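Local coordinates for protein HspA (Thermosynechococcus vulcanus, PDB 6EWN) that probably acts as a small heat shock protein chaperone, binding partly unfolded client proteins and limiting their aggregation under stress, at residues 34-39 against 72-77; 41-46 against 62-67. All coordinates share one frame; numbering follows the deposited sequence.

Interaction 1. Residues 34-39 against 72-77; sequences TAEAVS and PVRIQN
Glu36 reaches out from a tight turn to meet the guanidinium of Arg74, its side chain lying roughly perpendicular to that of Arg74. The carboxylate and guanidinium planes stand 84° apart, and Glu36 OE2 lies 3.4 Å from Arg74 NH2, well out of the guanidinium plane. The pair is therefore a salt bridge of charges only, with no N-H aimed at the oxygen. Much of the touching is done by carbon: Glu36 CG comes within 3.3 Å of Arg74 NH2, while the backbone N of Glu36 sits in plane at the guanidinium edge. Arg74 gets there by bending; CG is anti to its own backbone N (chi1 162°), and turns at chi2 and chi3 bring the end of the chain back over the turn. Beside this charged pair, Ile75 adds a nonpolar patch, its CG2 branch resting 4.2 Å from Glu36 CA. A long flexible arginine and an acid suit this surface contact, and the branched isoleucine suits the side turned to Val33 and Leu93. Replacing Glu36 with alanine is likely to leave Arg74 without this counter-charge and its guanidinium freer to turn. The turn is the two-residue hairpin connection of an alpha-crystallin domain: Ala35 and Glu36 both have positive phi, and Thr34 N bonds to Ala37 O at 2.9 Å. It joins strand 29-33 to strand 38-42, which continue the pairing through Ser39 and Gln32. Val38 and Ile75 both lean on Val33 and on Leu93, so the loop 72-77 packs across the hairpin's turn end.

Interaction 2. Residues 41-46 against 62-67; sequences SGERKS and YGKFQR. With URE (urea), chain D; URE (urea), chain R.
Arg44 runs alongside Tyr62 in the same direction, with the urea of chain D against both. From Arg44 CB, 4.2 Å from the O of this urea, the chain runs on with CG anti to the backbone N (chi1 -154°) and bends at chi3. NE lies 3.8 Å from Tyr62 CD2 and is buried without a hydrogen-bonding partner. CZ comes 3.6 Å from the urea C, the urea lying over one guanidinium face. At the tip, NH2 comes in near the plane of the tyrosine ring, at its edge, 3.1 Å from Tyr62 CD2, with the two planes 61° apart. NH2 also closely approaches N1 of the same urea, at 3.0 Å, but both are donors. Gly42 O lies over one face of the Phe65 ring, toward its rim, while Gly42 N approaches CE1, where a CB would clash. Across the antiparallel backbones, CA-H...O contacts form in place of N-H...O bonds, among them Lys64 CA to Gly42 O at 2.9 Å, a loose edge consistent with early denaturation in urea. Phe65 packs on Leu21 and Ile40, and Ser41 touches Asp30 and Gln32, placing residues 62-67 beside strand 38-42, whose other partner is strand 29-33.

After an N-terminal stretch and the short helix 25-28, the chain forms strand 29-33, then turns through the first half of interaction 1 into strand 38-42, whose last residues begin the 41-46 segment. A long loop follows, and residues 62-67 return alongside 41-46, so interaction 2 closes a loop of 15 intervening residues. The chain continues to 72-77, where interaction 1 closes a wider loop of 32 residues that encloses the first; the two nest and do not cross. Their centres are 21 Å apart, yet they meet where Ser39 OG packs against Arg67 O at 3.5 Å. Together they tie the returning chain to the turn before strand 38-42 and to its C-terminal end, before strands 81-84 and 89-92 follow.

Interaction 1. Residues 34-39 against 72-77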
loop_
_atom_site.group_PDB
_atom_site.type_symbol
_atom_site.label_atom_id
_atom_site.label_comp_id
_atom_site.label_asym_id
_atom_site.label_seq_id
_atom_site.Cartn_x
_atom_site.Cartn_y
_atom_site.Cartn_z
ATOM N N THR A 34 -1.771 14.034 1.813
ATOM C CA THR A 34 -1.307 15.388 1.559
ATOM C C THR A 34 -2.421 16.107 0.811
ATOM O O THR A 34 -2.537 15.983 -0.410
ATOM C CB THR A 34 0.011 15.405 0.780
ATOM O OG1 THR A 34 0.339 14.081 0.315
ATOM C CG2 THR A 34 1.179 16.021 1.674
ATOM N N ALA A 35 -3.221 16.872 1.558
ATOM C CA ALA A 35 -4.472 17.432 1.061
ATOM C C ALA A 35 -5.356 16.347 0.458
ATOM O O ALA A 35 -5.327 16.152 -0.758
ATOM C CB ALA A 35 -4.199 18.522 0.038
ATOM N N GLU A 36 -6.120 15.644 1.319
ATOM C CA GLU A 36 -6.966 14.485 1.037
ATOM C C GLU A 36 -6.413 13.551 -0.021
ATOM O O GLU A 36 -7.189 12.867 -0.703
ATOM C CB GLU A 36 -8.382 14.932 0.623
ATOM C CG GLU A 36 -8.474 15.685 -0.662
ATOM C CD GLU A 36 -9.884 15.738 -1.282
ATOM O OE1 GLU A 36 -10.401 14.712 -1.747
ATOM O OE2 GLU A 36 -10.460 16.820 -1.341
ATOM N N ALA A 37 -5.088 13.491 -0.151
ATOM C CA ALA A 37 -4.422 12.741 -1.211
ATOM C C ALA A 37 -3.515 11.692 -0.571
ATOM O O ALA A 37 -2.390 11.995 -0.167
ATOM C CB ALA A 37 -3.651 13.675 -2.136
ATOM N N VAL A 38 -4.010 10.455 -0.536
ATOM C CA VAL A 38 -3.345 9.341 0.121
ATOM C C VAL A 38 -2.271 8.803 -0.826
ATOM O O VAL A 38 -2.551 8.545 -1.999
ATOM C CB VAL A 38 -4.380 8.261 0.488
ATOM C CG1 VAL A 38 -3.942 7.356 1.663
ATOM C CG2 VAL A 38 -5.745 8.928 0.822
ATOM N N SER A 39 -1.032 8.660 -0.343
ATOM C CA SER A 39 0.091 8.327 -1.196
ATOM C C SER A 39 0.501 6.877 -1.001
ATOM O O SER A 39 0.600 6.397 0.130
ATOM C CB SER A 39 1.274 9.257 -0.891
ATOM O OG SER A 39 2.317 9.190 -1.850
ATOM N N PRO A 72 -13.452 10.914 -2.626
ATOM C CA PRO A 72 -14.666 11.756 -2.606
ATOM C C PRO A 72 -14.835 12.670 -1.410
ATOM O O PRO A 72 -15.735 13.529 -1.435
ATOM C CB PRO A 72 -15.795 10.751 -2.586
ATOM C CG PRO A 72 -15.138 9.384 -2.768
ATOM C CD PRO A 72 -13.760 9.531 -2.269
ATOM N N VAL A 73 -14.012 12.507 -0.387
ATOM C CA VAL A 73 -14.195 13.178 0.880
ATOM C C VAL A 73 -12.833 13.495 1.452
ATOM O O VAL A 73 -11.910 12.688 1.348
ATOM C CB VAL A 73 -15.003 12.324 1.906
ATOM C CG1 VAL A 73 -16.498 12.650 1.852
ATOM C CG2 VAL A 73 -14.716 10.779 1.778
ATOM N N ARG A 74 -12.743 14.653 2.115
ATOM C CA ARG A 74 -11.588 15.005 2.941
ATOM C C ARG A 74 -11.425 14.027 4.094
ATOM O O ARG A 74 -12.390 13.681 4.789
ATOM C CB ARG A 74 -11.732 16.424 3.513
ATOM C CG ARG A 74 -10.805 16.732 4.724
ATOM C CD ARG A 74 -9.960 17.969 4.521
ATOM N NE ARG A 74 -9.194 17.913 3.286
ATOM C CZ ARG A 74 -9.488 18.573 2.181
ATOM N NH1 ARG A 74 -10.513 19.400 2.132
ATOM N NH2 ARG A 74 -8.727 18.424 1.121
ATOM N N ILE A 75 -10.173 13.660 4.346
ATOM C CA ILE A 75 -9.857 12.566 5.248
ATOM C C ILE A 75 -9.658 13.043 6.677
ATOM O O ILE A 75 -9.821 14.236 6.979
ATOM C CB ILE A 75 -8.598 11.846 4.759
ATOM C CG1 ILE A 75 -7.384 12.762 4.963
ATOM C CG2 ILE A 75 -8.779 11.477 3.307
ATOM C CD1 ILE A 75 -6.270 12.128 5.774
ATOM N N GLN A 76 -9.271 12.108 7.556
ATOM C CA GLN A 76 -8.812 12.447 8.899
ATOM C C GLN A 76 -7.587 11.614 9.250
ATOM O O GLN A 76 -7.678 10.402 9.442
ATOM C CB GLN A 76 -9.929 12.245 9.918
ATOM C CG GLN A 76 -9.651 12.735 11.279
ATOM C CD GLN A 76 -9.178 14.180 11.399
ATOM O OE1 GLN A 76 -8.591 14.743 10.508
ATOM N NE2 GLN A 76 -9.412 14.764 12.549
ATOM N N ASN A 77 -6.443 12.273 9.350
ATOM C CA ASN A 77 -5.192 11.585 9.604
ATOM C C ASN A 77 -5.317 10.586 10.739
ATOM O O ASN A 77 -4.882 9.438 10.630
ATOM C CB ASN A 77 -4.122 12.625 9.902
ATOM C CG ASN A 77 -3.724 13.421 8.645
ATOM O OD1 ASN A 77 -4.170 14.558 8.408
ATOM N ND2 ASN A 77 -2.890 12.806 7.825
#

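Interaction 2. Residues 41-46 against 62-67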
loop_
_atom_site.group_PDB
_atom_site.type_symbol
_atom_site.label_atom_id
_atom_site.label_comp_id
_atom_site.label_asym_id
_atom_site.label_seq_id
_atom_site.Cartn_x
_atom_site.Cartn_y
_atom_site.Cartn_z
ATOM N N SER A 41 3.805 4.311 -1.780
ATOM C CA SER A 41 5.252 4.503 -1.902
ATOM C C SER A 41 5.969 3.472 -1.052
ATOM O O SER A 41 5.587 3.270 0.108
ATOM C CB SER A 41 5.696 5.959 -1.551
ATOM O OG SER A 41 4.988 6.661 -0.535
ATOM N N GLY A 42 6.973 2.796 -1.632
ATOM C CA GLY A 42 7.659 1.701 -0.956
ATOM C C GLY A 42 8.762 1.156 -1.833
ATOM O O GLY A 42 8.922 1.570 -2.980
ATOM N N GLU A 43 9.548 0.239 -1.248
ATOM C CA GLU A 43 10.593 -0.533 -1.935
ATOM C C GLU A 43 11.115 -1.724 -1.138
ATOM O O GLU A 43 11.573 -1.576 -0.002
ATOM C CB GLU A 43 11.795 0.339 -2.282
ATOM C CG GLU A 43 12.447 -0.103 -3.549
ATOM C CD GLU A 43 13.509 0.811 -3.993
ATOM O OE1 GLU A 43 14.668 0.460 -3.719
ATOM O OE2 GLU A 43 13.168 1.852 -4.629
ATOM N N ARG A 44 11.136 -2.902 -1.763
ATOM C CA ARG A 44 11.700 -4.092 -1.128
ATOM C C ARG A 44 13.224 -4.087 -1.229
ATOM O O ARG A 44 13.776 -4.140 -2.334
ATOM C CB ARG A 44 11.146 -5.363 -1.770
ATOM C CG ARG A 44 11.167 -6.524 -0.854
ATOM C CD ARG A 44 10.048 -7.467 -1.189
ATOM N NE ARG A 44 10.150 -8.103 -2.508
ATOM C CZ ARG A 44 10.400 -9.392 -2.694
ATOM N NH1 ARG A 44 10.603 -10.194 -1.660
ATOM N NH2 ARG A 44 10.468 -9.874 -3.918
ATOM N N LYS A 45 13.893 -4.080 -0.075
ATOM C CA LYS A 45 15.346 -4.050 0.003
ATOM C C LYS A 45 15.945 -5.399 -0.443
ATOM O O LYS A 45 15.251 -6.395 -0.675
ATOM C CB LYS A 45 15.772 -3.690 1.428
ATOM C CG LYS A 45 15.056 -4.471 2.574
ATOM C CD LYS A 45 14.971 -6.008 2.312
ATOM C CE LYS A 45 14.244 -6.806 3.394
ATOM N NZ LYS A 45 14.335 -8.273 3.091
ATOM N N SER A 46 17.248 -5.440 -0.583
ATOM C CA SER A 46 17.850 -6.703 -0.974
ATOM C C SER A 46 17.690 -7.741 0.137
ATOM O O SER A 46 18.018 -7.494 1.303
ATOM C CB SER A 46 19.314 -6.507 -1.335
ATOM O OG SER A 46 19.807 -7.642 -2.032
ATOM N N TYR A 62 11.218 -6.112 -8.184
ATOM C CA TYR A 62 10.368 -5.159 -7.508
ATOM C C TYR A 62 11.185 -3.938 -7.118
ATOM O O TYR A 62 12.394 -4.032 -6.877
ATOM C CB TYR A 62 9.739 -5.768 -6.276
ATOM C CG TYR A 62 8.911 -6.952 -6.578
ATOM C CD1 TYR A 62 7.719 -6.823 -7.259
ATOM C CD2 TYR A 62 9.313 -8.197 -6.205
ATOM C CE1 TYR A 62 6.942 -7.930 -7.561
ATOM C CE2 TYR A 62 8.564 -9.299 -6.481
ATOM C CZ TYR A 62 7.362 -9.150 -7.161
ATOM O OH TYR A 62 6.566 -10.224 -7.467
ATOM N N GLY A 63 10.497 -2.800 -7.043
ATOM C CA GLY A 63 11.090 -1.524 -6.727
ATOM C C GLY A 63 10.090 -0.587 -6.085
ATOM O O GLY A 63 9.375 -1.028 -5.199
ATOM N N LYS A 64 10.044 0.681 -6.533
ATOM C CA LYS A 64 9.362 1.788 -5.865
ATOM C C LYS A 64 8.239 2.358 -6.717
ATOM O O LYS A 64 8.238 2.230 -7.939
ATOM C CB LYS A 64 10.325 2.926 -5.535
ATOM C CG LYS A 64 9.624 4.262 -5.240
ATOM C CD LYS A 64 10.560 5.390 -5.011
ATOM C CE LYS A 64 11.585 5.430 -6.078
ATOM N NZ LYS A 64 12.344 6.669 -6.193
ATOM N N PHE A 65 7.298 3.028 -6.052
ATOM C CA PHE A 65 6.016 3.340 -6.648
ATOM C C PHE A 65 5.433 4.539 -5.928
ATOM O O PHE A 65 5.308 4.505 -4.707
ATOM C CB PHE A 65 5.055 2.157 -6.540
ATOM C CG PHE A 65 5.447 1.139 -5.488
ATOM C CD1 PHE A 65 5.185 1.371 -4.145
ATOM C CD2 PHE A 65 6.069 -0.037 -5.842
ATOM C CE1 PHE A 65 5.534 0.470 -3.207
ATOM C CE2 PHE A 65 6.403 -0.954 -4.900
ATOM C CZ PHE A 65 6.130 -0.704 -3.577
ATOM N N GLN A 66 5.045 5.568 -6.686
ATOM C CA GLN A 66 4.553 6.830 -6.141
ATOM C C GLN A 66 3.114 7.031 -6.611
ATOM O O GLN A 66 2.828 7.864 -7.496
ATOM C CB GLN A 66 5.451 8.001 -6.547
ATOM C CG GLN A 66 6.389 8.463 -5.496
ATOM C CD GLN A 66 6.760 9.891 -5.730
ATOM O OE1 GLN A 66 7.829 10.192 -6.233
ATOM N NE2 GLN A 66 5.880 10.794 -5.352
ATOM N N ARG A 67 2.207 6.263 -6.007
ATOM C CA ARG A 67 0.791 6.247 -6.347
ATOM C C ARG A 67 0.047 7.063 -5.320
ATOM O O ARG A 67 0.530 7.301 -4.215
ATOM C CB ARG A 67 0.239 4.817 -6.370
ATOM C CG ARG A 67 -0.812 4.536 -7.388
ATOM C CD ARG A 67 -1.250 3.020 -7.399
ATOM N NE ARG A 67 -1.456 2.517 -8.777
ATOM C CZ ARG A 67 -2.604 2.104 -9.313
ATOM N NH1 ARG A 67 -3.733 2.029 -8.624
ATOM N NH2 ARG A 67 -2.632 1.699 -10.551
HETATM C C URE D . 13.236 -8.675 -4.842
HETATM O O URE D . 13.577 -7.972 -3.983
HETATM N N1 URE D . 12.248 -8.228 -5.767
HETATM N N2 URE D . 13.841 -9.973 -5.031
HETATM C C URE R . 22.353 -6.886 -4.336
HETATM O O URE R . 22.231 -7.213 -5.505
HETATM N N1 URE R . 22.216 -5.615 -3.961
HETATM N N2 URE R . 22.626 -7.788 -3.396
#